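PDB 3OG2: beta-galactosidase from Trichoderma reesei, which probably hydrolyses terminal non-reducing beta-D-galactose residues of beta-D-galactosides, as a member of glycoside hydrolase family 35. Local coordinates for residues Ser601-Thr609 and Ser979-Arg987; Lys659-Ser667 and Phe862-Ser873. One frame throughout, in Å; residues are numbered along the deposited sequence.

Contact 1. Residues Ser601-Thr609 and Ser979-Arg987; sequences SVQADFNVT and SPILTGRER. With NAG (2-acetamido-2-deoxy-beta-D-glucopyranose), chain B.
F606 and L982 form a single antiparallel hydrogen-bonded bridge, where the touching parts of the two segments, 603-607 and 980-985, run 165° apart: F606 N donates to L982 O at 2.8 Å and L982 N returns a more bent bond to F606 O. Beyond this bridge, side chains take over from the backbone. D605 holds the turn that follows L982 with both carboxylate oxygens. Its OD1 receives G984 N at 2.9 Å in a nearly straight bond (175° at the hydrogen), while OD2 takes the hydroxyl proton of T983 OG1 at 2.8 Å. Both donors lie out of the carboxylate plane on the same side; the acid and T983 lie side by side, pointing the same way. With OG1 opposite its own backbone N (chi1 -172°), T983 also accepts from R985 N, closing an ST turn. OD1 has a second partner in R591, whose salt bridge would balance the acid's charge. Two residues before D605, Q603 bends at chi2 and brings NE2 to G984 O at 2.9 Å, the acceptor lying in the plane of its amide. Apolar contacts are fewer: D605 CB meets I981 CG2 at 3.7 Å, and F606 CD2 lies 4.1 Å from L982 CD2. One water joins N607 O, P980 O and S979 OG. The N607 side chain leads away to an N-linked glycan, ND2 being bonded to C1 of the NAG. The contact is a single antiparallel beta bridge followed by an ST turn whose T983 hydroxyl and G984 N are bound by D605, joining the end of strand 599-605 to the chain's C-terminal part beside an N-glycosylation site.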
loop_
_atom_site.group_PDB
_atom_site.type_symbol
_atom_site.label_atom_id
_atom_site.label_comp_id
_atom_site.label_asym_id
_atom_site.label_seq_id
_atom_site.Cartn_x
_atom_site.Cartn_y
_atom_site.Cartn_z
ATOM N N SER A 601 -14.672 -19.167 -20.253
ATOM C CA SER A 601 -13.485 -18.398 -20.610
ATOM C C SER A 601 -12.779 -17.993 -19.334
ATOM O O SER A 601 -13.429 -17.381 -18.476
ATOM C CB SER A 601 -13.959 -17.171 -21.397
ATOM O OG SER A 601 -12.896 -16.345 -21.820
ATOM N N VAL A 602 -11.520 -18.286 -19.182
ATOM C CA VAL A 602 -10.758 -17.975 -17.989
ATOM C C VAL A 602 -9.673 -16.948 -18.362
ATOM O O VAL A 602 -8.978 -17.164 -19.361
ATOM C CB VAL A 602 -10.104 -19.260 -17.466
ATOM C CG1 VAL A 602 -9.341 -18.963 -16.171
ATOM C CG2 VAL A 602 -11.139 -20.372 -17.261
ATOM N N GLN A 603 -9.519 -15.935 -17.541
ATOM C CA GLN A 603 -8.362 -15.069 -17.660
ATOM C C GLN A 603 -7.380 -15.398 -16.541
ATOM O O GLN A 603 -7.818 -15.403 -15.381
ATOM C CB GLN A 603 -8.809 -13.590 -17.581
ATOM C CG GLN A 603 -9.702 -13.183 -18.754
ATOM C CD GLN A 603 -9.034 -13.283 -20.116
ATOM O OE1 GLN A 603 -9.598 -13.940 -21.030
ATOM N NE2 GLN A 603 -7.878 -12.637 -20.301
ATOM N N ALA A 604 -6.143 -15.657 -16.881
ATOM C CA ALA A 604 -5.188 -16.199 -15.922
ATOM C C ALA A 604 -3.770 -15.683 -16.208
ATOM O O ALA A 604 -3.507 -15.333 -17.361
ATOM C CB ALA A 604 -5.179 -17.706 -16.028
ATOM N N ASP A 605 -2.946 -15.686 -15.182
ATOM C CA ASP A 605 -1.525 -15.416 -15.370
ATOM C C ASP A 605 -0.724 -16.645 -14.933
ATOM O O ASP A 605 -1.108 -17.341 -13.997
ATOM C CB ASP A 605 -1.017 -14.219 -14.566
ATOM C CG ASP A 605 -1.555 -12.898 -15.085
ATOM O OD1 ASP A 605 -2.643 -12.832 -15.685
ATOM O OD2 ASP A 605 -0.841 -11.841 -14.879
ATOM N N PHE A 606 0.372 -16.875 -15.641
ATOM C CA PHE A 606 1.238 -17.990 -15.367
ATOM C C PHE A 606 2.698 -17.538 -15.247
ATOM O O PHE A 606 3.249 -16.903 -16.149
ATOM C CB PHE A 606 1.171 -19.002 -16.525
ATOM C CG PHE A 606 -0.245 -19.481 -16.752
ATOM C CD1 PHE A 606 -0.791 -20.464 -15.924
ATOM C CD2 PHE A 606 -1.001 -18.955 -17.800
ATOM C CE1 PHE A 606 -2.082 -20.934 -16.115
ATOM C CE2 PHE A 606 -2.302 -19.434 -17.985
ATOM C CZ PHE A 606 -2.845 -20.404 -17.158
ATOM N N ASN A 607 3.337 -17.826 -14.113
ATOM C CA ASN A 607 4.754 -17.459 -13.988
ATOM C C ASN A 607 5.636 -18.712 -14.096
ATOM O O ASN A 607 6.867 -18.557 -14.251
ATOM C CB ASN A 607 5.081 -16.706 -12.706
ATOM C CG ASN A 607 4.957 -17.574 -11.453
ATOM O OD1 ASN A 607 4.192 -18.541 -11.422
ATOM N ND2 ASN A 607 5.740 -17.212 -10.439
ATOM N N VAL A 608 5.027 -19.886 -14.044
ATOM C CA VAL A 608 5.722 -21.151 -14.194
ATOM C C VAL A 608 4.750 -22.058 -14.938
ATOM O O VAL A 608 3.527 -21.859 -15.006
ATOM C CB VAL A 608 6.109 -21.807 -12.869
ATOM C CG1 VAL A 608 7.092 -20.939 -12.143
ATOM C CG2 VAL A 608 4.872 -22.111 -12.023
ATOM N N THR A 609 5.259 -23.150 -15.512
ATOM C CA THR A 609 4.288 -24.035 -16.186
ATOM C C THR A 609 3.484 -24.744 -15.110
ATOM O O THR A 609 3.895 -25.047 -13.983
ATOM C CB THR A 609 4.992 -24.968 -17.154
ATOM O OG1 THR A 609 5.857 -25.700 -16.322
ATOM C CG2 THR A 609 5.799 -24.159 -18.152
ATOM N N SER A 979 11.223 -12.205 -13.747
ATOM C CA SER A 979 10.829 -13.286 -14.671
ATOM C C SER A 979 9.511 -12.945 -15.352
ATOM O O SER A 979 8.534 -12.552 -14.664
ATOM C CB SER A 979 10.744 -14.578 -13.840
ATOM O OG SER A 979 10.474 -15.698 -14.698
ATOM N N PRO A 980 9.432 -13.094 -16.670
ATOM C CA PRO A 980 8.189 -12.688 -17.349
ATOM C C PRO A 980 6.989 -13.522 -16.926
ATOM O O PRO A 980 7.098 -14.746 -16.781
ATOM C CB PRO A 980 8.475 -12.958 -18.846
ATOM C CG PRO A 980 9.756 -13.670 -18.916
ATOM C CD PRO A 980 10.443 -13.596 -17.605
ATOM N N ILE A 981 5.856 -12.866 -16.759
ATOM C CA ILE A 981 4.624 -13.586 -16.409
ATOM C C ILE A 981 3.681 -13.570 -17.602
ATOM O O ILE A 981 3.300 -12.515 -18.065
ATOM C CB ILE A 981 3.950 -12.874 -15.200
ATOM C CG1 ILE A 981 4.947 -12.901 -14.020
ATOM C CG2 ILE A 981 2.594 -13.492 -14.909
ATOM C CD1 ILE A 981 4.781 -11.676 -13.145
ATOM N N LEU A 982 3.319 -14.755 -18.076
ATOM C CA LEU A 982 2.343 -14.821 -19.163
ATOM C C LEU A 982 1.011 -14.361 -18.618
ATOM O O LEU A 982 0.569 -14.905 -17.594
ATOM C CB LEU A 982 2.291 -16.277 -19.652
ATOM C CG LEU A 982 1.391 -16.511 -20.869
ATOM C CD1 LEU A 982 1.928 -15.821 -22.106
ATOM C CD2 LEU A 982 1.249 -18.010 -21.105
ATOM N N THR A 983 0.400 -13.339 -19.253
ATOM C CA THR A 983 -0.646 -12.605 -18.570
ATOM C C THR A 983 -1.958 -12.529 -19.340
ATOM O O THR A 983 -1.978 -12.394 -20.578
ATOM C CB THR A 983 -0.148 -11.168 -18.209
ATOM O OG1 THR A 983 -1.131 -10.551 -17.385
ATOM C CG2 THR A 983 -0.043 -10.276 -19.440
ATOM N N GLY A 984 -3.058 -12.569 -18.568
ATOM C CA GLY A 984 -4.420 -12.419 -19.050
ATOM C C GLY A 984 -5.001 -11.090 -18.580
ATOM O O GLY A 984 -6.209 -10.933 -18.637
ATOM N N ARG A 985 -4.146 -10.149 -18.136
ATOM C CA ARG A 985 -4.618 -8.837 -17.719
ATOM C C ARG A 985 -5.190 -8.051 -18.860
ATOM O O ARG A 985 -4.963 -8.358 -20.054
ATOM C CB ARG A 985 -3.434 -8.040 -17.129
ATOM C CG ARG A 985 -2.461 -7.600 -18.238
ATOM C CD ARG A 985 -1.218 -6.979 -17.591
ATOM N NE ARG A 985 -0.225 -6.754 -18.663
ATOM C CZ ARG A 985 0.942 -6.161 -18.431
ATOM N NH1 ARG A 985 1.274 -5.724 -17.217
ATOM N NH2 ARG A 985 1.802 -6.006 -19.439
ATOM N N GLU A 986 -5.900 -6.976 -18.541
ATOM C CA GLU A 986 -6.291 -6.000 -19.550
ATOM C C GLU A 986 -5.064 -5.174 -19.895
ATOM O O GLU A 986 -4.169 -4.913 -19.079
ATOM C CB GLU A 986 -7.406 -5.085 -19.037
ATOM C CG GLU A 986 -8.703 -5.775 -18.713
ATOM C CD GLU A 986 -9.414 -6.536 -19.790
ATOM O OE1 GLU A 986 -9.523 -5.966 -20.902
ATOM O OE2 GLU A 986 -9.894 -7.674 -19.604
ATOM N N ARG A 987 -4.972 -4.753 -21.147
ATOM C CA ARG A 987 -3.781 -4.093 -21.660
ATOM C C ARG A 987 -3.485 -2.789 -20.932
ATOM O O ARG A 987 -4.395 -2.047 -20.555
ATOM C CB ARG A 987 -3.961 -3.855 -23.182
ATOM C CG ARG A 987 -3.709 -5.162 -23.956
ATOM C CD ARG A 987 -3.351 -5.036 -25.409
ATOM N NE ARG A 987 -4.328 -5.639 -26.278
ATOM C CZ ARG A 987 -5.451 -6.306 -26.197
ATOM N NH1 ARG A 987 -6.060 -6.646 -25.073
ATOM N NH2 ARG A 987 -6.020 -6.671 -27.358
HETATM C C1 NAG B . 5.825 -18.060 -9.302
HETATM C C2 NAG B . 7.171 -17.744 -8.587
HETATM C C3 NAG B . 7.290 -18.568 -7.308
HETATM C C4 NAG B . 6.050 -18.242 -6.404
HETATM C C5 NAG B . 4.758 -18.477 -7.226
HETATM C C6 NAG B . 3.541 -17.983 -6.445
HETATM C C7 NAG B . 8.871 -17.306 -10.291
HETATM C C8 NAG B . 9.969 -17.899 -11.117
HETATM N N2 NAG B . 8.248 -18.151 -9.462
HETATM O O3 NAG B . 8.462 -18.103 -6.619
HETATM O O4 NAG B . 6.036 -19.209 -5.358
HETATM O O5 NAG B . 4.818 -17.633 -8.376
HETATM O O6 NAG B . 2.382 -18.450 -7.129
HETATM O O7 NAG B . 8.460 -16.140 -10.434
HETATM O O HOH W 1 8.004 -16.057 -14.547
#

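Contact 2. Residues Lys659-Ser667 and Phe862-Ser873; sequences KLKWYKVDS and FTHGPSSSSSSS
S873 OG has two backbone partners: it donates to W662 O at 2.7 Å, from above the carbonyl plane, and accepts G865 N at 3.0 Å. A chi1 of 52°, which sets OG between the backbone N and the carbonyl carbon, turns the hydroxyl toward both, so that one serine joins the two arms of its own loop to the facing segment. W662 O is also met by H864 CD2, near the plane of the imidazole at its edge; this is a close carbon-oxygen approach rather than a hydrogen bond. One face of that imidazole is covered by K661. The extended lysine crosses it at about a right angle and places CE 3.6 Å from the ring centroid, only 9° off the normal, a well-centred CH-pi contact. K661 NZ reaches past the ring to Y663 OH, 2.8 Å away. The Y663 ring lies oblique to H864, its CE2 against H864 CB.

Farther along, K664 and T863 make one antiparallel hydrogen-bonded pair, N to O in both directions. The F862 ring spans the bridge: V665 CG1 sits over one face, 4.0 Å from the centroid and offset toward the rim, and Y663 CB, from the other side of K664, meets F862 CD2 at 3.7 Å. S873 O is buried without a polar partner in the model; its neighbour at 3.2 Å is W662 CB.

The loop holding S873 is shaped by a type II turn from P866 to S869 and a type I turn from S869 to S872. Strand 663-666 is the outermost strand of an antiparallel sheet; its backbone bonds to strand 883-894, as in Y663 with A888, while the W662 side chain also touches strand 953-962. Segment 862-873, from the loop between helix 846-850 and strand 883-894, thus lies along this edge strand.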
loop_
_atom_site.group_PDB
_atom_site.type_symbol
_atom_site.label_atom_id
_atom_site.label_comp_id
_atom_site.label_asym_id
_atom_site.label_seq_id
_atom_site.Cartn_x
_atom_site.Cartn_y
_atom_site.Cartn_z
ATOM N N LYS A 659 25.380 1.650 -22.072
ATOM C CA LYS A 659 25.653 1.832 -23.508
ATOM C C LYS A 659 24.687 2.817 -24.181
ATOM O O LYS A 659 24.787 3.078 -25.404
ATOM C CB LYS A 659 25.585 0.500 -24.227
ATOM C CG LYS A 659 26.627 -0.548 -23.917
ATOM C CD LYS A 659 27.999 0.009 -23.583
ATOM C CE LYS A 659 28.907 -1.110 -23.075
ATOM N NZ LYS A 659 29.101 -2.144 -24.139
ATOM N N LEU A 660 23.781 3.412 -23.408
ATOM C CA LEU A 660 22.940 4.457 -24.016
ATOM C C LEU A 660 23.766 5.664 -24.409
ATOM O O LEU A 660 24.897 5.815 -23.979
ATOM C CB LEU A 660 21.783 4.902 -23.086
ATOM C CG LEU A 660 20.822 3.771 -22.667
ATOM C CD1 LEU A 660 19.818 4.323 -21.666
ATOM C CD2 LEU A 660 20.122 3.103 -23.847
ATOM N N LYS A 661 23.199 6.525 -25.205
ATOM C CA LYS A 661 23.896 7.777 -25.572
ATOM C C LYS A 661 23.487 8.846 -24.562
ATOM O O LYS A 661 22.393 9.445 -24.644
ATOM C CB LYS A 661 23.534 8.165 -26.998
ATOM C CG LYS A 661 24.304 9.352 -27.476
ATOM C CD LYS A 661 24.090 9.639 -28.961
ATOM C CE LYS A 661 24.968 10.824 -29.345
ATOM N NZ LYS A 661 24.505 11.519 -30.563
ATOM N N TRP A 662 24.304 9.052 -23.561
ATOM C CA TRP A 662 24.018 9.971 -22.463
ATOM C C TRP A 662 24.405 11.414 -22.828
ATOM O O TRP A 662 25.460 11.647 -23.394
ATOM C CB TRP A 662 24.787 9.603 -21.191
ATOM C CG TRP A 662 24.199 8.368 -20.547
ATOM C CD1 TRP A 662 24.662 7.092 -20.673
ATOM C CD2 TRP A 662 23.051 8.293 -19.696
ATOM N NE1 TRP A 662 23.875 6.219 -19.947
ATOM C CE2 TRP A 662 22.862 6.931 -19.327
ATOM C CE3 TRP A 662 22.158 9.263 -19.218
ATOM C CZ2 TRP A 662 21.821 6.524 -18.493
ATOM C CZ3 TRP A 662 21.125 8.874 -18.389
ATOM C CH2 TRP A 662 20.950 7.531 -18.027
ATOM N N TYR A 663 23.531 12.337 -22.445
ATOM C CA TYR A 663 23.757 13.757 -22.602
ATOM C C TYR A 663 23.815 14.367 -21.215
ATOM O O TYR A 663 23.075 13.945 -20.346
ATOM C CB TYR A 663 22.613 14.407 -23.393
ATOM C CG TYR A 663 22.660 14.024 -24.860
ATOM C CD1 TYR A 663 22.104 12.852 -25.375
ATOM C CD2 TYR A 663 23.286 14.879 -25.767
ATOM C CE1 TYR A 663 22.189 12.581 -26.744
ATOM C CE2 TYR A 663 23.368 14.612 -27.115
ATOM C CZ TYR A 663 22.809 13.455 -27.585
ATOM O OH TYR A 663 22.933 13.229 -28.938
ATOM N N LYS A 664 24.637 15.399 -21.052
ATOM C CA LYS A 664 24.807 16.027 -19.740
ATOM C C LYS A 664 24.547 17.519 -19.789
ATOM O O LYS A 664 24.908 18.168 -20.781
ATOM C CB LYS A 664 26.250 15.762 -19.298
ATOM C CG LYS A 664 26.668 16.425 -17.985
ATOM C CD LYS A 664 28.168 16.270 -17.770
ATOM C CE LYS A 664 28.613 16.877 -16.459
ATOM N NZ LYS A 664 29.984 17.454 -16.486
ATOM N N VAL A 665 24.008 18.050 -18.692
ATOM C CA VAL A 665 23.896 19.501 -18.543
ATOM C C VAL A 665 24.295 19.863 -17.111
ATOM O O VAL A 665 23.941 19.150 -16.171
ATOM C CB VAL A 665 22.507 20.006 -18.959
ATOM C CG1 VAL A 665 21.390 19.503 -18.058
ATOM C CG2 VAL A 665 22.478 21.546 -18.963
ATOM N N ASP A 666 25.040 20.963 -16.954
ATOM C CA ASP A 666 25.312 21.472 -15.592
ATOM C C ASP A 666 24.023 21.922 -14.961
ATOM O O ASP A 666 23.305 22.733 -15.552
ATOM C CB ASP A 666 26.281 22.630 -15.737
ATOM C CG ASP A 666 26.768 23.166 -14.393
ATOM O OD1 ASP A 666 26.360 22.754 -13.294
ATOM O OD2 ASP A 666 27.658 24.047 -14.471
ATOM N N SER A 667 23.736 21.380 -13.784
ATOM C CA SER A 667 22.527 21.817 -13.115
ATOM C C SER A 667 22.828 22.649 -11.875
ATOM O O SER A 667 21.973 22.799 -11.007
ATOM C CB SER A 667 21.647 20.622 -12.754
ATOM O OG SER A 667 20.363 21.070 -12.242
ATOM N N PHE A 862 22.540 20.477 -24.026
ATOM C CA PHE A 862 23.340 19.474 -23.328
ATOM C C PHE A 862 24.659 19.245 -24.072
ATOM O O PHE A 862 24.816 19.768 -25.164
ATOM C CB PHE A 862 22.598 18.150 -23.304
ATOM C CG PHE A 862 21.361 18.087 -22.433
ATOM C CD1 PHE A 862 20.248 18.887 -22.670
ATOM C CD2 PHE A 862 21.344 17.188 -21.359
ATOM C CE1 PHE A 862 19.117 18.751 -21.831
ATOM C CE2 PHE A 862 20.195 17.040 -20.573
ATOM C CZ PHE A 862 19.084 17.821 -20.819
ATOM N N THR A 863 25.545 18.488 -23.456
ATOM C CA THR A 863 26.830 18.111 -24.024
ATOM C C THR A 863 26.841 16.588 -24.184
ATOM O O THR A 863 26.212 15.880 -23.418
ATOM C CB THR A 863 27.982 18.485 -23.085
ATOM O OG1 THR A 863 28.218 19.896 -23.304
ATOM C CG2 THR A 863 29.260 17.758 -23.419
ATOM N N HIS A 864 27.537 16.067 -25.168
ATOM C CA HIS A 864 27.714 14.641 -25.347
ATOM C C HIS A 864 29.206 14.403 -25.578
ATOM O O HIS A 864 29.790 15.156 -26.361
ATOM C CB HIS A 864 26.947 14.056 -26.535
ATOM C CG HIS A 864 27.256 12.593 -26.718
ATOM N ND1 HIS A 864 28.061 12.114 -27.733
ATOM C CD2 HIS A 864 26.841 11.516 -25.963
ATOM C CE1 HIS A 864 28.130 10.776 -27.598
ATOM N NE2 HIS A 864 27.405 10.405 -26.542
ATOM N N GLY A 865 29.780 13.411 -24.932
ATOM C CA GLY A 865 31.165 13.020 -25.220
ATOM C C GLY A 865 31.384 11.586 -24.753
ATOM O O GLY A 865 30.631 10.952 -24.004
ATOM N N PRO A 866 32.509 11.064 -25.207
ATOM C CA PRO A 866 32.813 9.646 -25.046
ATOM C C PRO A 866 32.918 9.189 -23.597
ATOM O O PRO A 866 33.582 9.831 -22.782
ATOM C CB PRO A 866 34.215 9.539 -25.668
ATOM C CG PRO A 866 34.342 10.726 -26.560
ATOM C CD PRO A 866 33.572 11.826 -25.888
ATOM N N SER A 867 32.282 8.076 -23.255
ATOM C CA SER A 867 32.403 7.592 -21.877
ATOM C C SER A 867 33.867 7.196 -21.616
ATOM O O SER A 867 34.557 6.721 -22.524
ATOM C CB SER A 867 31.493 6.407 -21.633
ATOM O OG SER A 867 30.152 6.860 -21.766
ATOM N N SER A 868 34.235 7.434 -20.363
ATOM C CA SER A 868 35.546 7.183 -19.777
ATOM C C SER A 868 36.629 8.109 -20.316
ATOM O O SER A 868 37.816 7.881 -20.075
ATOM C CB SER A 868 35.918 5.709 -19.980
ATOM O OG SER A 868 35.565 5.013 -18.782
ATOM N N SER A 869 36.189 9.138 -21.033
ATOM C CA SER A 869 37.008 10.223 -21.554
ATOM C C SER A 869 36.818 11.465 -20.683
ATOM O O SER A 869 35.842 11.562 -19.927
ATOM C CB SER A 869 36.694 10.573 -23.019
ATOM O OG SER A 869 35.519 11.386 -23.052
ATOM N N SER A 870 37.721 12.435 -20.808
ATOM C CA SER A 870 37.575 13.600 -19.930
ATOM C C SER A 870 36.377 14.454 -20.344
ATOM O O SER A 870 36.012 15.367 -19.592
ATOM C CB SER A 870 38.861 14.429 -19.901
ATOM O OG SER A 870 39.743 13.937 -20.911
ATOM N N SER A 871 35.802 14.153 -21.499
ATOM C CA SER A 871 34.626 14.824 -22.023
ATOM C C SER A 871 33.379 13.956 -21.881
ATOM O O SER A 871 32.374 14.163 -22.568
ATOM C CB SER A 871 34.826 15.196 -23.503
ATOM O OG SER A 871 34.452 14.133 -24.362
ATOM N N SER A 872 33.478 12.970 -20.984
ATOM C CA SER A 872 32.336 12.072 -20.833
ATOM C C SER A 872 31.074 12.765 -20.382
ATOM O O SER A 872 31.109 13.598 -19.497
ATOM C CB SER A 872 32.601 10.976 -19.797
ATOM O OG SER A 872 31.364 10.302 -19.559
ATOM N N SER A 873 29.965 12.383 -20.964
ATOM C CA SER A 873 28.676 12.917 -20.561
ATOM C C SER A 873 27.839 11.835 -19.917
ATOM O O SER A 873 26.629 11.921 -19.928
ATOM C CB SER A 873 27.953 13.511 -21.775
ATOM O OG SER A 873 27.938 12.525 -22.804
#

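Followed from the N terminus, the chain first passes residues 601-609, in the third beta-galactosidase domain, and then 659-667. Contact 2 closes when 862-873 returns to the latter, after 194 intervening residues that include the first of the two all-beta domains. Only later does 979-987 come back to 601-609 and close contact 1, so contact 2 lies wholly within the longer, 369-residue excursion and the two loops do not cross. Contact 1 ties strand 599-605 to the segment beside strand 900-908, whereas contact 2 joins the loop 862-873 to strand 663-666, the outermost strand of the sheet that holds strand 883-894. Their centres are about 40 Å apart and their nearest atoms about 20 Å, so they do not touch.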